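Phosphodiesterase (Candida albicans, PDB 6CPU) is a phosphodiesterase-family protein whose largely helical metal-binding domain, of the HD type, carries a zinc and a magnesium ion in the model. Local coordinates at residues 77-82 against 187-192; 118-123 against 159-164; 293-298 against 330-335. All blocks are in the same frame, centred on the assembly; numbering follows the deposited sequence.

Contact 1. Residues 77-82 against 187-192; sequences SKLDNL and YRLMIE
L189 projects from helix 177-193 against K78, L79 and L82 of the bend made by residues 77-82. Its CD1 lies against the root of K78, 3.9 Å from K78 CB, with the two side chains crossing at about a right angle. CD2 is shared by L82, L79 and the stem of K78; it comes nearest to L82 CD2, at 3.8 Å, these two leucines running past each other in opposite directions. Beside them L79 CD2 rests 4.2 Å from M190 CG, another near-perpendicular crossing. M190 bends at its end (chi3 -73°) and also touches I29 and F33. It thus joins the 77-82 loop to helix 25-34, a task that suits an unbranched, flexible methionine.

The bend itself is a type I beta turn from L79 to L82, overlapped at its start by an ST motif: the hydroxyl S77 OG accepts a nearly straight bond from D80 N (2.9 Å, 173°), while N81 N bonds to S77 O at 3.1 Å. Serine suits the spot because its short hydroxyl can fold back onto the chain. E193, next along helix 177-193, ties that helix to the turn through bonds to S77 OG and L79 N.

Charge plays a looser part at the solvent edge. K78 is exposed and extended beyond CG, its aliphatic stem serving the apolar contact while NZ stays 5.0 Å from E192 OE1; opposite charges this far apart may attract weakly, without touching.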
# COMPACT_ATOMS: atom_id res chain seq x y z
N SER A 77 2.42 31.35 9.83
CA SER A 77 1.94 30.09 9.25
C SER A 77 0.45 30.04 8.93
O SER A 77 -0.39 30.21 9.82
CB SER A 77 2.29 28.91 10.17
OG SER A 77 1.52 27.77 9.82
N LYS A 78 0.13 29.76 7.68
CA LYS A 78 -1.25 29.55 7.27
C LYS A 78 -1.86 28.29 7.92
O LYS A 78 -3.02 28.30 8.32
CB LYS A 78 -1.36 29.50 5.75
CG LYS A 78 -1.19 30.87 5.12
CD LYS A 78 -1.15 30.82 3.60
CE LYS A 78 -1.25 32.22 3.02
NZ LYS A 78 -1.37 32.21 1.54
N LEU A 79 -1.06 27.23 8.06
CA LEU A 79 -1.55 26.02 8.73
C LEU A 79 -1.95 26.30 10.16
O LEU A 79 -3.03 25.92 10.61
CB LEU A 79 -0.48 24.91 8.73
CG LEU A 79 -0.43 23.92 7.57
CD1 LEU A 79 0.71 22.94 7.83
CD2 LEU A 79 -1.76 23.19 7.39
N ASP A 80 -1.05 26.96 10.89
CA ASP A 80 -1.26 27.26 12.30
C ASP A 80 -2.46 28.21 12.52
O ASP A 80 -3.15 28.10 13.52
CB ASP A 80 0.01 27.86 12.92
CG ASP A 80 1.19 26.86 12.93
OD1 ASP A 80 0.98 25.62 12.78
OD2 ASP A 80 2.34 27.32 13.10
N ASN A 81 -2.71 29.08 11.54
CA ASN A 81 -3.78 30.07 11.63
C ASN A 81 -5.12 29.66 11.01
O ASN A 81 -6.03 30.49 10.90
CB ASN A 81 -3.30 31.39 11.02
CG ASN A 81 -2.20 32.03 11.85
OD1 ASN A 81 -2.35 32.21 13.06
ND2 ASN A 81 -1.09 32.39 11.21
N LEU A 82 -5.27 28.38 10.61
CA LEU A 82 -6.53 27.90 10.04
C LEU A 82 -7.66 28.02 11.04
O LEU A 82 -7.46 27.76 12.22
CB LEU A 82 -6.43 26.42 9.64
CG LEU A 82 -5.60 26.06 8.41
CD1 LEU A 82 -5.46 24.54 8.37
CD2 LEU A 82 -6.19 26.60 7.11
N TYR A 187 -4.15 20.22 1.35
CA TYR A 187 -3.04 19.39 0.87
C TYR A 187 -1.89 20.29 0.40
O TYR A 187 -0.74 20.11 0.80
CB TYR A 187 -3.52 18.49 -0.25
CG TYR A 187 -2.42 17.68 -0.91
CD1 TYR A 187 -1.68 16.75 -0.19
CD2 TYR A 187 -2.15 17.83 -2.27
CE1 TYR A 187 -0.69 16.01 -0.79
CE2 TYR A 187 -1.17 17.09 -2.88
CZ TYR A 187 -0.43 16.18 -2.13
OH TYR A 187 0.55 15.45 -2.75
N ARG A 188 -2.23 21.29 -0.41
CA ARG A 188 -1.22 22.19 -0.96
C ARG A 188 -0.56 23.04 0.13
O ARG A 188 0.64 23.33 0.06
CB ARG A 188 -1.83 23.05 -2.07
CG ARG A 188 -2.31 22.26 -3.27
CD ARG A 188 -1.15 21.73 -4.11
NE ARG A 188 -1.52 20.58 -4.93
CZ ARG A 188 -0.67 19.88 -5.68
NH1 ARG A 188 0.61 20.21 -5.73
NH2 ARG A 188 -1.10 18.84 -6.39
N LEU A 189 -1.32 23.40 1.15
CA LEU A 189 -0.80 24.14 2.30
C LEU A 189 0.26 23.31 3.02
O LEU A 189 1.32 23.82 3.38
CB LEU A 189 -1.94 24.49 3.26
CG LEU A 189 -2.01 25.87 3.90
CD1 LEU A 189 -1.92 26.98 2.84
CD2 LEU A 189 -3.32 25.98 4.66
N MET A 190 -0.01 22.02 3.21
CA MET A 190 0.99 21.16 3.84
C MET A 190 2.27 21.04 3.02
O MET A 190 3.35 21.02 3.59
CB MET A 190 0.41 19.77 4.13
CG MET A 190 -0.58 19.80 5.26
SD MET A 190 -1.15 18.16 5.75
CE MET A 190 -2.23 17.76 4.37
N ILE A 191 2.15 20.98 1.70
CA ILE A 191 3.33 20.91 0.82
C ILE A 191 4.16 22.18 0.97
O ILE A 191 5.39 22.13 1.00
CB ILE A 191 2.92 20.71 -0.64
CG1 ILE A 191 2.39 19.27 -0.83
CG2 ILE A 191 4.08 20.98 -1.59
CD1 ILE A 191 1.55 19.07 -2.07
N GLU A 192 3.46 23.30 1.11
CA GLU A 192 4.08 24.61 1.24
C GLU A 192 4.83 24.77 2.56
O GLU A 192 5.94 25.32 2.59
CB GLU A 192 2.99 25.69 1.13
CG GLU A 192 3.50 27.06 0.75
CD GLU A 192 2.40 28.11 0.78
OE1 GLU A 192 2.70 29.27 1.13
OE2 GLU A 192 1.24 27.78 0.47

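Contact 2. Residues 118-123 against 159-164; sequences SSAKEL and AGIIPT
A120, on helix 110-124, and A159, at the start of the irregular run 159-164, bring their CA atoms to 6.1 Å, a close approach of backbones that two methyl side chains permit.

A120 CB is the common target. A159 CB lies 4.5 Å from it; A159 has left-handed helical angles (phi 59°), as does G160, and these bend the chain before I161. I161 CD1 comes to A120 CB at 4.1 Å. I161 and I162 both face I158, consistent with a classic beta bulge, which probably allows both isoleucines to point toward the helix. I162 has CG1 beside its own backbone N (chi1 -55°), and its extended end carries CD1 to 3.9 Å from L123 CB, one helical turn after A120. L123 also touches Y142 and I158, which widens the apolar patch. At the border, S119 offers its CB to A159 CB, at 4.4 Å; its hydroxyl bonds instead to Q115 O within the helix.

The side-chain meetings between the segments are all between carbon atoms, and the touching isoleucines, A120 and L123 are buried, so the join probably relies on shape and exclusion of water more than on directional bonds.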
# COMPACT_ATOMS: atom_id res chain seq x y z
N SER A 118 -12.61 4.76 26.67
CA SER A 118 -12.46 3.43 27.25
C SER A 118 -12.96 2.35 26.29
O SER A 118 -12.30 1.33 26.10
CB SER A 118 -13.19 3.31 28.58
OG SER A 118 -12.82 2.08 29.20
N SER A 119 -14.12 2.58 25.69
CA SER A 119 -14.68 1.64 24.72
C SER A 119 -13.73 1.48 23.53
O SER A 119 -13.45 0.37 23.11
CB SER A 119 -16.05 2.10 24.23
OG SER A 119 -16.99 2.02 25.28
N ALA A 120 -13.24 2.60 22.99
CA ALA A 120 -12.30 2.55 21.87
C ALA A 120 -11.01 1.81 22.23
O ALA A 120 -10.53 0.96 21.45
CB ALA A 120 -12.00 3.95 21.36
N LYS A 121 -10.46 2.08 23.40
CA LYS A 121 -9.26 1.36 23.81
C LYS A 121 -9.48 -0.15 23.84
O LYS A 121 -8.65 -0.92 23.35
CB LYS A 121 -8.77 1.82 25.18
CG LYS A 121 -7.47 1.16 25.59
CD LYS A 121 -6.74 1.96 26.65
CE LYS A 121 -5.29 1.55 26.76
NZ LYS A 121 -5.18 0.16 27.26
N GLU A 122 -10.61 -0.57 24.42
CA GLU A 122 -10.95 -1.98 24.53
C GLU A 122 -11.03 -2.65 23.16
O GLU A 122 -10.65 -3.81 23.00
CB GLU A 122 -12.27 -2.17 25.30
CG GLU A 122 -12.13 -2.06 26.82
CD GLU A 122 -13.45 -1.82 27.55
OE1 GLU A 122 -14.54 -2.07 26.97
OE2 GLU A 122 -13.41 -1.39 28.73
N LEU A 123 -11.47 -1.91 22.15
CA LEU A 123 -11.61 -2.44 20.79
C LEU A 123 -10.33 -2.34 19.94
O LEU A 123 -10.19 -3.08 18.96
CB LEU A 123 -12.76 -1.73 20.08
CG LEU A 123 -14.13 -1.98 20.73
CD1 LEU A 123 -15.16 -0.98 20.22
CD2 LEU A 123 -14.60 -3.40 20.47
N ALA A 159 -17.67 3.79 18.29
CA ALA A 159 -17.46 4.67 19.46
C ALA A 159 -17.15 6.11 19.07
O ALA A 159 -16.51 6.85 19.82
CB ALA A 159 -16.38 4.11 20.37
N GLY A 160 -17.61 6.52 17.90
CA GLY A 160 -17.31 7.84 17.36
C GLY A 160 -15.86 8.04 16.98
O GLY A 160 -15.46 9.15 16.65
N ILE A 161 -15.05 6.97 17.00
CA ILE A 161 -13.60 7.11 16.85
C ILE A 161 -12.96 6.19 15.81
O ILE A 161 -12.05 6.60 15.09
CB ILE A 161 -12.95 6.90 18.24
CG1 ILE A 161 -13.23 8.12 19.14
CG2 ILE A 161 -11.46 6.66 18.14
CD1 ILE A 161 -12.94 7.87 20.61
N ILE A 162 -13.41 4.95 15.73
CA ILE A 162 -12.72 3.98 14.91
C ILE A 162 -13.37 3.85 13.53
O ILE A 162 -14.54 3.53 13.44
CB ILE A 162 -12.73 2.58 15.57
CG1 ILE A 162 -12.15 2.64 16.98
CG2 ILE A 162 -11.98 1.59 14.69
CD1 ILE A 162 -12.41 1.38 17.78
N PRO A 163 -12.60 4.10 12.46
CA PRO A 163 -13.21 4.05 11.14
C PRO A 163 -13.37 2.62 10.62
O PRO A 163 -12.58 1.73 10.96
CB PRO A 163 -12.20 4.81 10.28
CG PRO A 163 -10.90 4.48 10.90
CD PRO A 163 -11.18 4.49 12.38
N THR A 164 -14.41 2.41 9.84
CA THR A 164 -14.63 1.14 9.17
C THR A 164 -14.45 1.33 7.68
O THR A 164 -14.45 2.46 7.17
CB THR A 164 -16.04 0.61 9.41
OG1 THR A 164 -16.97 1.47 8.76
CG2 THR A 164 -16.33 0.50 10.88

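Contact 3. Residues 293-298 against 330-335; sequences LGSLPK and EKASLN
S295 and L334 hold the two loops together through a single direct hydrogen bond, from S295 OG to L334 O at 2.7 Å. It falls on a carbonyl lone pair, in the carbonyl plane, with a C=O...OG angle of 135°. With chi1 at -84° the hydroxyl stands beside the serine's own backbone N and faces the partner loop. The close packing lies next to this bond: A332 CB sits 3.2 Å from S295 OG and 3.5 Å from L293 O, and alanine's small methyl suits a place this close to both oxygens. L334 turns its isobutyl group inward, against T339 and L342 of the following helix and L457 of helix 446-462; L293 touches L457 too.

Two waters flank the direct bond and make the looser part of the contact. One donates to S295 OG and accepts from L334 N, each at 2.7 Å; the second donates to both S295 O and L334 O, so that L334 O receives two bonds. S295 OG likewise has two partners, giving one bond and taking one, a double role suited to a hydroxyl.

G294, with a positive phi of 77° that glycine adopts easily, closes helix 276-292 in a Schellman motif, while N335 is the N-cap of helix 336-348: the arrangement is a helix C-terminal cap tied to the start of the next helix.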
# COMPACT_ATOMS: atom_id res chain seq x y z
N LEU A 293 11.34 -4.32 -20.46
CA LEU A 293 10.51 -4.19 -21.67
C LEU A 293 10.86 -2.97 -22.51
O LEU A 293 10.27 -2.76 -23.57
CB LEU A 293 9.03 -4.11 -21.28
CG LEU A 293 8.41 -5.43 -20.82
CD1 LEU A 293 7.13 -5.19 -20.02
CD2 LEU A 293 8.13 -6.33 -22.02
N GLY A 294 11.79 -2.14 -22.03
CA GLY A 294 12.17 -0.94 -22.75
C GLY A 294 11.19 0.20 -22.64
O GLY A 294 11.30 1.17 -23.39
N SER A 295 10.22 0.10 -21.72
CA SER A 295 9.28 1.19 -21.48
C SER A 295 9.89 2.27 -20.60
O SER A 295 9.42 3.40 -20.58
CB SER A 295 7.99 0.68 -20.85
OG SER A 295 7.10 0.20 -21.84
N LEU A 296 10.93 1.90 -19.85
CA LEU A 296 11.76 2.86 -19.14
C LEU A 296 13.22 2.54 -19.44
O LEU A 296 13.57 1.36 -19.50
CB LEU A 296 11.57 2.72 -17.64
CG LEU A 296 10.22 3.08 -17.03
CD1 LEU A 296 10.12 2.42 -15.66
CD2 LEU A 296 10.06 4.59 -16.92
N PRO A 297 14.07 3.57 -19.54
CA PRO A 297 15.50 3.31 -19.77
C PRO A 297 16.17 2.76 -18.52
O PRO A 297 15.74 3.04 -17.40
CB PRO A 297 16.06 4.69 -20.11
CG PRO A 297 15.13 5.66 -19.46
CD PRO A 297 13.78 5.00 -19.37
N LYS A 298 17.23 1.98 -18.72
CA LYS A 298 18.00 1.47 -17.59
C LYS A 298 18.73 2.65 -16.95
O LYS A 298 18.89 3.70 -17.57
CB LYS A 298 18.99 0.39 -18.05
CG LYS A 298 18.33 -0.70 -18.87
CD LYS A 298 19.19 -1.95 -18.97
CE LYS A 298 18.62 -2.88 -20.03
NZ LYS A 298 19.30 -4.20 -20.06
N GLU A 330 12.28 -1.24 -31.77
CA GLU A 330 10.91 -0.67 -31.94
C GLU A 330 10.34 -0.17 -30.61
O GLU A 330 11.00 -0.28 -29.57
CB GLU A 330 9.96 -1.71 -32.58
CG GLU A 330 9.71 -2.95 -31.73
CD GLU A 330 8.66 -3.87 -32.33
OE1 GLU A 330 8.67 -4.07 -33.57
OE2 GLU A 330 7.82 -4.40 -31.57
N LYS A 331 9.14 0.39 -30.65
CA LYS A 331 8.48 0.89 -29.45
C LYS A 331 8.13 -0.23 -28.47
O LYS A 331 7.88 -1.37 -28.87
CB LYS A 331 7.22 1.68 -29.80
CG LYS A 331 7.48 2.97 -30.54
CD LYS A 331 6.29 3.92 -30.47
CE LYS A 331 5.06 3.33 -31.14
NZ LYS A 331 3.95 4.32 -31.22
N ALA A 332 8.12 0.11 -27.19
CA ALA A 332 7.63 -0.79 -26.16
C ALA A 332 6.11 -0.82 -26.23
O ALA A 332 5.49 0.06 -26.82
CB ALA A 332 8.09 -0.32 -24.79
N SER A 333 5.51 -1.85 -25.64
CA SER A 333 4.06 -1.99 -25.64
C SER A 333 3.41 -0.78 -24.96
O SER A 333 2.47 -0.20 -25.51
CB SER A 333 3.63 -3.28 -24.94
OG SER A 333 4.13 -4.42 -25.63
N LEU A 334 3.91 -0.40 -23.79
CA LEU A 334 3.37 0.74 -23.04
C LEU A 334 4.23 1.98 -23.20
O LEU A 334 5.44 1.95 -22.97
CB LEU A 334 3.24 0.38 -21.55
CG LEU A 334 2.37 -0.84 -21.21
CD1 LEU A 334 2.33 -1.08 -19.70
CD2 LEU A 334 0.96 -0.66 -21.75
N ASN A 335 3.59 3.08 -23.60
CA ASN A 335 4.26 4.37 -23.72
C ASN A 335 4.52 5.02 -22.34
O ASN A 335 4.19 4.42 -21.30
CB ASN A 335 3.45 5.28 -24.68
CG ASN A 335 2.22 5.90 -24.04
OD1 ASN A 335 1.93 5.69 -22.86
ND2 ASN A 335 1.49 6.68 -24.83
O HOH W 1 5.82 -1.98 -22.64
O HOH W 2 7.49 3.96 -22.50

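How the contacts relate
Contact 2 is nested within the length of chain closed by contact 1, their centres 29 Å apart and their nearest atoms about 17 Å. Each of these two sets a loop against a helix, 177-193 in contact 1 and 110-124 in contact 2. Contact 3 follows in series and joins two loops, with its centre 40 Å from that of contact 1 and 49 Å from that of contact 2, which lies on the opposite side of the chain's centre. Contact 3 is also linked by sequence to the zinc site: helix 276-292, ending there, carries H278; helix 336-348, beginning there, leads to H349 and D350; helix 446-462, against which L293 and L334 pack, ends at D462. None of the contacts touches another.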